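Local coordinates for protein probable fimbrial chaperone YadV (Escherichia coli K-12, PDB 5GHU) that probably acts as a periplasmic chaperone of fimbrial assembly, belonging to the family that folds pilin subunits, and could contribute to adhesion to surfaces, at residues R9-D15 with K119-D125; L127-P131 with T157-V161. All blocks are in the same frame, centred on the assembly; numbering follows the deposited sequence.

Contact 1. Residues R9-D15 with K119-D125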
ATOM      1  N   ARG A   9      -1.986  -2.802   6.010  1.00 21.32           N
ATOM      2  CA  ARG A   9      -1.714  -1.384   5.827  0.65 19.92           C
ATOM      3  C   ARG A   9      -2.180  -0.669   7.079  1.00 19.68           C
ATOM      4  O   ARG A   9      -2.894  -1.268   7.910  1.00 23.64           O
ATOM      5  CB  ARG A   9      -2.397  -0.790   4.563  0.65 18.45           C
ATOM      6  CG  ARG A   9      -3.978  -0.755   4.655  0.65 21.20           C
ATOM      7  CD  ARG A   9      -4.726  -1.570   3.529  0.65 24.28           C
ATOM      8  NE  ARG A   9      -4.098  -1.526   2.203  0.65 19.27           N
ATOM      9  CZ  ARG A   9      -4.360  -0.778   1.119  0.65 27.90           C
ATOM     10  NH1 ARG A   9      -3.558  -1.101   0.100  0.65 29.25           N
ATOM     11  NH2 ARG A   9      -5.393   0.130   0.961  0.65 19.28           N
ATOM     12  N   VAL A  10      -1.764   0.586   7.222  1.00 19.83           N
ATOM     13  CA  VAL A  10      -2.170   1.416   8.384  1.00 21.36           C
ATOM     14  C   VAL A  10      -2.837   2.673   7.835  1.00 21.47           C
ATOM     15  O   VAL A  10      -2.292   3.323   6.946  1.00 22.70           O
ATOM     16  CB  VAL A  10      -0.939   1.837   9.229  1.00 26.47           C
ATOM     17  CG1 VAL A  10      -1.411   2.631  10.482  1.00 31.24           C
ATOM     18  CG2 VAL A  10      -0.124   0.638   9.636  1.00 28.62           C
ATOM     19  N   ILE A  11      -4.021   3.035   8.357  1.00 19.78           N
ATOM     20  CA  ILE A  11      -4.641   4.297   7.990  1.00 18.52           C
ATOM     21  C   ILE A  11      -4.403   5.273   9.134  1.00 20.05           C
ATOM     22  O   ILE A  11      -4.721   4.955  10.306  1.00 23.44           O
ATOM     23  CB  ILE A  11      -6.163   4.137   7.752  1.00 20.05           C
ATOM     24  CG1 ILE A  11      -6.438   3.034   6.715  1.00 20.95           C
ATOM     25  CG2 ILE A  11      -6.777   5.480   7.386  1.00 22.77           C
ATOM     26  CD1 ILE A  11      -5.735   3.212   5.314  1.00 20.61           C
ATOM     27  N   TYR A  12      -3.808   6.429   8.797  1.00 18.25           N
ATOM     28  CA  TYR A  12      -3.532   7.472   9.804  1.00 18.59           C
ATOM     29  C   TYR A  12      -4.419   8.669   9.451  1.00 21.90           C
ATOM     30  O   TYR A  12      -4.101   9.411   8.545  1.00 19.58           O
ATOM     31  CB  TYR A  12      -2.035   7.857   9.802  1.00 19.98           C
ATOM     32  CG  TYR A  12      -1.658   8.665  11.032  1.00 21.76           C
ATOM     33  CD1 TYR A  12      -2.213   9.906  11.272  1.00 23.01           C
ATOM     34  CD2 TYR A  12      -0.691   8.200  11.889  1.00 20.58           C
ATOM     35  CE1 TYR A  12      -1.882  10.635  12.427  1.00 23.92           C
ATOM     36  CE2 TYR A  12      -0.332   8.911  13.016  1.00 25.74           C
ATOM     37  CZ  TYR A  12      -0.927  10.134  13.269  1.00 27.28           C
ATOM     38  OH  TYR A  12      -0.566  10.830  14.413  1.00 29.68           O
ATOM     39  N   LYS A  13      -5.551   8.827  10.165  1.00 20.35           N
ATOM     40  CA  LYS A  13      -6.434   9.972   9.911  1.00 20.53           C
ATOM     41  C   LYS A  13      -5.852  11.178  10.572  1.00 19.94           C
ATOM     42  O   LYS A  13      -5.328  11.096  11.673  1.00 21.16           O
ATOM     43  CB  LYS A  13      -7.863   9.640  10.411  1.00 17.72           C
ATOM     44  CG  LYS A  13      -8.456   8.462   9.603  1.00 19.82           C
ATOM     45  CD  LYS A  13      -9.904   8.229  10.059  1.00 19.39           C
ATOM     46  CE  LYS A  13     -10.415   7.000   9.276  1.00 17.99           C
ATOM     47  NZ  LYS A  13     -11.879   6.734   9.667  1.00 20.01           N
ATOM     48  N   SER A  14      -5.932  12.327   9.900  1.00 20.10           N
ATOM     49  CA  SER A  14      -5.180  13.493  10.363  1.00 20.72           C
ATOM     50  C   SER A  14      -5.611  14.037  11.722  1.00 23.62           C
ATOM     51  O   SER A  14      -4.839  14.737  12.399  1.00 25.24           O
ATOM     52  CB  SER A  14      -5.252  14.600   9.309  1.00 27.35           C
ATOM     53  OG  SER A  14      -6.575  15.090   9.169  1.00 25.01           O
ATOM     54  N   ASP A  15      -6.835  13.707  12.149  1.00 21.51           N
ATOM     55  CA  ASP A  15      -7.267  14.213  13.453  1.00 22.00           C
ATOM     56  C   ASP A  15      -6.774  13.365  14.628  1.00 22.63           C
ATOM     57  O   ASP A  15      -6.996  13.737  15.777  1.00 26.93           O
ATOM     58  CB  ASP A  15      -8.811  14.386  13.524  1.00 23.78           C
ATOM     59  CG  ASP A  15      -9.562  13.073  13.345  1.00 24.97           C
ATOM     60  OD1 ASP A  15      -9.218  12.117  14.035  1.00 28.37           O
ATOM     61  OD2 ASP A  15     -10.508  13.090  12.578  1.00 24.07           O
ATOM     62  N   LYS A 119       2.333  -0.370   3.907  1.00 22.77           N
ATOM     63  CA  LYS A 119       2.003   1.037   3.630  1.00 21.38           C
ATOM     64  C   LYS A 119       1.250   1.686   4.778  1.00 21.28           C
ATOM     65  O   LYS A 119       0.369   1.068   5.409  1.00 22.02           O
ATOM     66  CB  LYS A 119       1.129   1.140   2.385  1.00 23.01           C
ATOM     67  CG  LYS A 119       1.882   0.713   1.122  1.00 23.94           C
ATOM     68  CD  LYS A 119       0.835   0.543  -0.034  1.00 29.63           C
ATOM     69  CE  LYS A 119       1.388  -0.147  -1.287  1.00 35.61           C
ATOM     70  NZ  LYS A 119       0.262  -0.516  -2.230  1.00 29.72           N
ATOM     71  N   LEU A 120       1.585   2.950   4.996  1.00 20.38           N
ATOM     72  CA  LEU A 120       0.785   3.815   5.889  1.00 22.13           C
ATOM     73  C   LEU A 120       0.192   4.925   5.026  1.00 21.37           C
ATOM     74  O   LEU A 120       0.903   5.609   4.287  1.00 21.29           O
ATOM     75  CB  LEU A 120       1.645   4.405   7.010  1.00 21.93           C
ATOM     76  CG  LEU A 120       0.846   5.373   7.910  1.00 23.43           C
ATOM     77  CD1 LEU A 120       1.375   5.271   9.376  1.00 23.96           C
ATOM     78  CD2 LEU A 120       0.959   6.811   7.417  1.00 24.66           C
ATOM     79  N   PHE A 121      -1.126   5.089   5.068  1.00 18.23           N
ATOM     80  CA  PHE A 121      -1.752   6.167   4.308  1.00 16.96           C
ATOM     81  C   PHE A 121      -2.160   7.244   5.264  1.00 21.17           C
ATOM     82  O   PHE A 121      -3.013   6.993   6.154  1.00 20.59           O
ATOM     83  CB  PHE A 121      -2.996   5.664   3.526  1.00 20.94           C
ATOM     84  CG  PHE A 121      -2.665   4.608   2.503  1.00 18.21           C
ATOM     85  CD1 PHE A 121      -2.218   4.976   1.274  1.00 18.97           C
ATOM     86  CD2 PHE A 121      -2.798   3.239   2.789  1.00 20.03           C
ATOM     87  CE1 PHE A 121      -1.915   4.006   0.290  1.00 20.34           C
ATOM     88  CE2 PHE A 121      -2.429   2.247   1.807  1.00 22.61           C
ATOM     89  CZ  PHE A 121      -2.016   2.639   0.566  1.00 21.03           C
ATOM     90  N   TYR A 122      -1.563   8.420   5.091  1.00 17.82           N
ATOM     91  CA  TYR A 122      -1.959   9.598   5.869  1.00 17.13           C
ATOM     92  C   TYR A 122      -3.153  10.248   5.166  1.00 20.04           C
ATOM     93  O   TYR A 122      -3.054  10.645   3.988  1.00 20.03           O
ATOM     94  CB  TYR A 122      -0.772  10.569   5.990  1.00 19.61           C
ATOM     95  CG  TYR A 122      -1.148  11.758   6.847  1.00 20.59           C
ATOM     96  CD1 TYR A 122      -1.080  11.682   8.226  1.00 23.58           C
ATOM     97  CD2 TYR A 122      -1.519  12.956   6.252  1.00 22.19           C
ATOM     98  CE1 TYR A 122      -1.382  12.808   9.009  1.00 24.21           C
ATOM     99  CE2 TYR A 122      -1.787  14.085   7.019  1.00 22.96           C
ATOM    100  CZ  TYR A 122      -1.742  13.988   8.379  1.00 25.39           C
ATOM    101  OH  TYR A 122      -2.025  15.126   9.150  1.00 29.33           O
ATOM    102  N   ARG A 123      -4.310  10.330   5.877  1.00 18.33           N
ATOM    103  CA  ARG A 123      -5.556  10.741   5.257  1.00 17.50           C
ATOM    104  C   ARG A 123      -6.070  12.004   5.957  1.00 18.20           C
ATOM    105  O   ARG A 123      -6.614  11.938   7.060  1.00 19.44           O
ATOM    106  CB  ARG A 123      -6.602   9.627   5.352  1.00 17.53           C
ATOM    107  CG  ARG A 123      -7.889   9.996   4.628  1.00 18.59           C
ATOM    108  CD  ARG A 123      -8.910   8.852   4.719  1.00 17.77           C
ATOM    109  NE  ARG A 123      -8.339   7.783   3.875  1.00 16.61           N
ATOM    110  CZ  ARG A 123      -8.672   6.510   4.031  1.00 18.12           C
ATOM    111  NH1 ARG A 123      -9.620   6.157   4.913  1.00 18.76           N
ATOM    112  NH2 ARG A 123      -8.076   5.576   3.290  1.00 16.47           N
ATOM    113  N   PRO A 124      -5.894  13.168   5.318  1.00 18.56           N
ATOM    114  CA  PRO A 124      -6.536  14.375   5.865  1.00 19.89           C
ATOM    115  C   PRO A 124      -8.039  14.172   5.982  1.00 18.72           C
ATOM    116  O   PRO A 124      -8.657  13.566   5.111  1.00 20.78           O
ATOM    117  CB  PRO A 124      -6.207  15.460   4.827  1.00 24.01           C
ATOM    118  CG  PRO A 124      -4.925  14.924   4.117  1.00 22.15           C
ATOM    119  CD  PRO A 124      -5.140  13.417   4.065  1.00 20.40           C
ATOM    120  N   ASP A 125      -8.612  14.709   7.047  1.00 21.97           N
ATOM    121  CA  ASP A 125     -10.061  14.649   7.208  1.00 23.06           C
ATOM    122  C   ASP A 125     -10.726  15.494   6.122  1.00 21.73           C
ATOM    123  O   ASP A 125     -10.161  16.519   5.697  1.00 23.75           O
ATOM    124  CB  ASP A 125     -10.453  15.258   8.551  1.00 22.86           C
ATOM    125  CG  ASP A 125     -10.162  14.374   9.752  1.00 22.25           C
ATOM    126  OD1 ASP A 125      -9.480  13.362   9.673  1.00 25.99           O
ATOM    127  OD2 ASP A 125     -10.683  14.672  10.811  1.00 23.46           O
TER
HETATM  128  O   HOH W   1      -2.178  14.723  12.064  1.00 33.74           O

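Contact 2. Residues L127-P131 with T157-V161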
ATOM      1  N   LEU A 127     -11.853  14.733   2.964  1.00 20.79           N
ATOM      2  CA  LEU A 127     -11.685  14.550   1.522  1.00 19.90           C
ATOM      3  C   LEU A 127     -12.996  14.163   0.850  1.00 22.95           C
ATOM      4  O   LEU A 127     -13.858  13.494   1.454  1.00 23.34           O
ATOM      5  CB  LEU A 127     -10.650  13.492   1.238  1.00 19.70           C
ATOM      6  CG  LEU A 127      -9.229  13.813   1.770  1.00 22.66           C
ATOM      7  CD1 LEU A 127      -8.337  12.630   1.487  1.00 24.39           C
ATOM      8  CD2 LEU A 127      -8.673  15.036   1.057  1.00 24.16           C
ATOM      9  N   LYS A 128     -13.156  14.627  -0.391  1.00 22.49           N
ATOM     10  CA  LYS A 128     -14.340  14.317  -1.166  1.00 23.12           C
ATOM     11  C   LYS A 128     -14.442  12.815  -1.422  1.00 20.84           C
ATOM     12  O   LYS A 128     -13.459  12.173  -1.768  1.00 23.44           O
ATOM     13  CB  LYS A 128     -14.243  15.053  -2.516  1.00 26.22           C
ATOM     14  CG  LYS A 128     -15.408  14.787  -3.437  1.00 39.54           C
ATOM     15  CD  LYS A 128     -15.127  15.373  -4.816  1.00 50.72           C
ATOM     16  CE  LYS A 128     -16.325  15.163  -5.745  1.00 62.23           C
ATOM     17  NZ  LYS A 128     -16.630  13.720  -5.934  1.00 70.06           N
ATOM     18  N   GLY A 129     -15.643  12.278  -1.267  1.00 23.92           N
ATOM     19  CA  GLY A 129     -15.819  10.893  -1.663  1.00 22.64           C
ATOM     20  C   GLY A 129     -15.289   9.936  -0.610  1.00 22.69           C
ATOM     21  O   GLY A 129     -14.834  10.311   0.480  1.00 23.08           O
ATOM     22  N   ASN A 130     -15.327   8.662  -0.964  1.00 20.22           N
ATOM     23  CA  ASN A 130     -14.898   7.618  -0.062  1.00 20.65           C
ATOM     24  C   ASN A 130     -13.782   6.803  -0.678  1.00 20.35           C
ATOM     25  O   ASN A 130     -13.837   6.490  -1.868  1.00 20.15           O
ATOM     26  CB  ASN A 130     -16.060   6.685   0.233  1.00 20.71           C
ATOM     27  CG  ASN A 130     -17.206   7.436   0.879  1.00 22.70           C
ATOM     28  OD1 ASN A 130     -17.028   8.144   1.891  1.00 22.48           O
ATOM     29  ND2 ASN A 130     -18.359   7.400   0.222  1.00 24.58           N
ATOM     30  N   PRO A 131     -12.815   6.361   0.127  1.00 17.87           N
ATOM     31  CA  PRO A 131     -11.669   5.651  -0.491  1.00 15.69           C
ATOM     32  C   PRO A 131     -12.041   4.338  -1.137  1.00 16.66           C
ATOM     33  O   PRO A 131     -11.433   3.958  -2.166  1.00 18.48           O
ATOM     34  CB  PRO A 131     -10.674   5.427   0.685  1.00 21.39           C
ATOM     35  CG  PRO A 131     -11.585   5.548   1.944  1.00 24.25           C
ATOM     36  CD  PRO A 131     -12.594   6.651   1.559  1.00 19.12           C
ATOM     37  N   THR A 157      -9.237  11.121  -8.051  1.00 17.14           N
ATOM     38  CA  THR A 157      -9.680  11.241  -6.631  1.00 15.84           C
ATOM     39  C   THR A 157      -8.504  11.685  -5.735  1.00 17.02           C
ATOM     40  O   THR A 157      -7.301  11.539  -6.099  1.00 17.03           O
ATOM     41  CB  THR A 157     -10.228   9.915  -6.039  1.00 16.10           C
ATOM     42  OG1 THR A 157      -9.145   9.055  -5.677  1.00 16.95           O
ATOM     43  CG2 THR A 157     -11.130   9.194  -7.029  1.00 17.16           C
ATOM     44  N   PRO A 158      -8.817  12.066  -4.498  1.00 17.65           N
ATOM     45  CA  PRO A 158      -7.737  12.347  -3.514  1.00 16.63           C
ATOM     46  C   PRO A 158      -7.186  11.163  -2.762  1.00 19.26           C
ATOM     47  O   PRO A 158      -6.412  11.347  -1.834  1.00 17.50           O
ATOM     48  CB  PRO A 158      -8.420  13.310  -2.514  1.00 16.91           C
ATOM     49  CG  PRO A 158      -9.918  12.876  -2.593  1.00 20.50           C
ATOM     50  CD  PRO A 158     -10.154  12.543  -4.073  1.00 18.16           C
ATOM     51  N   TYR A 159      -7.533   9.946  -3.197  1.00 17.21           N
ATOM     52  CA  TYR A 159      -7.111   8.720  -2.539  1.00 17.11           C
ATOM     53  C   TYR A 159      -6.178   7.885  -3.399  1.00 17.21           C
ATOM     54  O   TYR A 159      -6.335   7.835  -4.631  1.00 17.58           O
ATOM     55  CB  TYR A 159      -8.335   7.828  -2.209  1.00 16.48           C
ATOM     56  CG  TYR A 159      -9.369   8.526  -1.366  1.00 16.35           C
ATOM     57  CD1 TYR A 159      -9.114   8.716  -0.007  1.00 19.22           C
ATOM     58  CD2 TYR A 159     -10.575   8.976  -1.921  1.00 17.11           C
ATOM     59  CE1 TYR A 159     -10.081   9.347   0.813  1.00 23.58           C
ATOM     60  CE2 TYR A 159     -11.579   9.587  -1.090  1.00 18.27           C
ATOM     61  CZ  TYR A 159     -11.287   9.752   0.262  1.00 24.05           C
ATOM     62  OH  TYR A 159     -12.179  10.386   1.138  1.00 22.92           O
ATOM     63  N   TYR A 160      -5.213   7.257  -2.755  1.00 14.41           N
ATOM     64  CA  TYR A 160      -4.498   6.180  -3.447  1.00 16.15           C
ATOM     65  C   TYR A 160      -5.456   5.066  -3.799  1.00 17.93           C
ATOM     66  O   TYR A 160      -6.414   4.752  -3.041  1.00 17.79           O
ATOM     67  CB  TYR A 160      -3.365   5.579  -2.571  1.00 17.17           C
ATOM     68  CG  TYR A 160      -2.223   6.513  -2.392  1.00 15.52           C
ATOM     69  CD1 TYR A 160      -2.251   7.538  -1.449  1.00 16.83           C
ATOM     70  CD2 TYR A 160      -1.155   6.438  -3.239  1.00 16.76           C
ATOM     71  CE1 TYR A 160      -1.190   8.426  -1.329  1.00 20.81           C
ATOM     72  CE2 TYR A 160      -0.063   7.365  -3.115  1.00 18.75           C
ATOM     73  CZ  TYR A 160      -0.126   8.327  -2.143  1.00 20.36           C
ATOM     74  OH  TYR A 160       0.923   9.234  -2.057  1.00 22.61           O
ATOM     75  N   VAL A 161      -5.138   4.403  -4.920  1.00 16.88           N
ATOM     76  CA  VAL A 161      -5.730   3.082  -5.199  1.00 17.06           C
ATOM     77  C   VAL A 161      -4.622   2.059  -5.308  1.00 16.60           C
ATOM     78  O   VAL A 161      -3.623   2.262  -6.008  1.00 17.98           O
ATOM     79  CB  VAL A 161      -6.587   3.056  -6.486  1.00 15.40           C
ATOM     80  CG1 VAL A 161      -7.094   1.608  -6.772  1.00 17.84           C
ATOM     81  CG2 VAL A 161      -7.812   3.992  -6.335  1.00 17.66           C
TER
HETATM   82  O   HOH W   2      -8.810   3.278  -2.846  1.00 18.71           O

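Contact 1. Residues R9-D15 with K119-D125
The ring of Y12 lies obliquely against that of Y122, with Y12 CD1 3.7 Å from Y122 CD1 and the planes 34° apart. They belong to the N-terminal immunoglobulin-like domain of a PapD-type chaperone, where strand 9-13 runs parallel to the end of strand 114-123 and forms one edge of the sheet. Both residues project from the same face as V10 and L120, and their shared setting, CG anti to the backbone N (chi1 -166° for Y12), turns the two rings alongside each other on that face. V10 CG1 meets L120 CD1 there, and L120 CD2 reaches Y12 CB at 4.0 Å. Y12 OH is hydrogen-bonded to Y74 N, and F53 meets the Y12 ring edge-to-face.

The opposite face carries I11, F121 and R123. I11 CD1 touches F121 CD2 at 3.9 Å, while I11 CG2 lies over one face of the R123 guanidinium, offset toward its rim. That guanidinium is held by salt bridges to E85 and D211. Toward the N-terminal ends of the two segments, on this face, R9 and K119 sit on neighbouring strands; in PapD relatives an arginine and a lysine of the interdomain cleft anchor the subunit's terminal carboxylate, and this pair probably corresponds to them.

The backbones zip together in parallel fashion: V10 N donates to K119 O and V10 O accepts from F121 N, then Y12 repeats the pattern between F121 O and R123 N, the Y12 N to F121 O bond measuring 2.8 Å. Beyond the strands S14 keeps the pairing going. Its N donates to R123 O, its CB packs 3.3 Å from Y122 OH, and a water 2.7 Å from S14 O joins that carbonyl to Y122 OH. Finally, S14 OG accepts the D125 N-H at 3.0 Å, with 151° at the hydrogen.

Contact 2. Residues L127-P131 with T157-V161
The linker between the two immunoglobulin-like domains of this PapD-type chaperone bends round Y159, a tyrosine in the loop that joins strands 150-155 and 163-170 of the second domain. Its ring is sandwiched. Over one face lies P131, whose CB stands 3.9 Å from the Y159 ring centroid and 20° off the ring normal, a CH-pi contact. P131 CD approaches Y159 CZ at 3.6 Å. Against the opposite face, offset toward the rim, rests CG of the preceding P158.

With CG anti to its own carbonyl carbon (chi1 -56°), Y159 directs its phenol into the curve of residues 127-130. There Y159 OH donates to G129 O at 2.7 Å, the hydroxyl standing above the carbonyl plane instead of on a lone pair. K128 O comes within 3.3 Å of Y159 CE2. G129 has positive phi (79°), and at its backbone angles any side chain would collide with the carbonyl oxygen of K128, which restricts the position to glycine. L127 closes the other end of the curve: its CB lies 3.5 Å from Y159 OH, its CD1 touches Y159 CE1, and L127 CB packs against P158 CG.

Replacing Y159 by an alanine is likely to cost G129 O its hydroxyl donor and to open a gap beside P131, leaving the linker less firmly held.

The loop is pinned from its own side by an ST turn, Y159 N donating to T157 OG1 at 3.1 Å, and by N155, whose ND2 binds Y159 O. A water bridges P131 O and Y160 O. The linker, wrapped round one aromatic ring of the loop, lies at the junction of the two domains in the boomerang-shaped fold of periplasmic pilus chaperones.

Overall arrangement
The two contacts come in series along the chain, their centres about 12 Å apart. Contact 1 is a parallel strand pair in the sheet of the N-terminal domain; the chain then leaves strand 114-123, passes through the linker of contact 2 and enters the C-terminal domain by way of helix 134-137. They also touch directly: F121 CE1 lies 3.6 Å from Y160 CB, and R123 NH1 packs 3.6 Å from P131 CG. F121 and R123 thus face the linker and the 157-161 loop, and E85 bonds to both R123 and Y160 N. Together the contacts tie the strand pair to the junction of the two domains, and in this family the cleft between those domains is where pilin subunits bind.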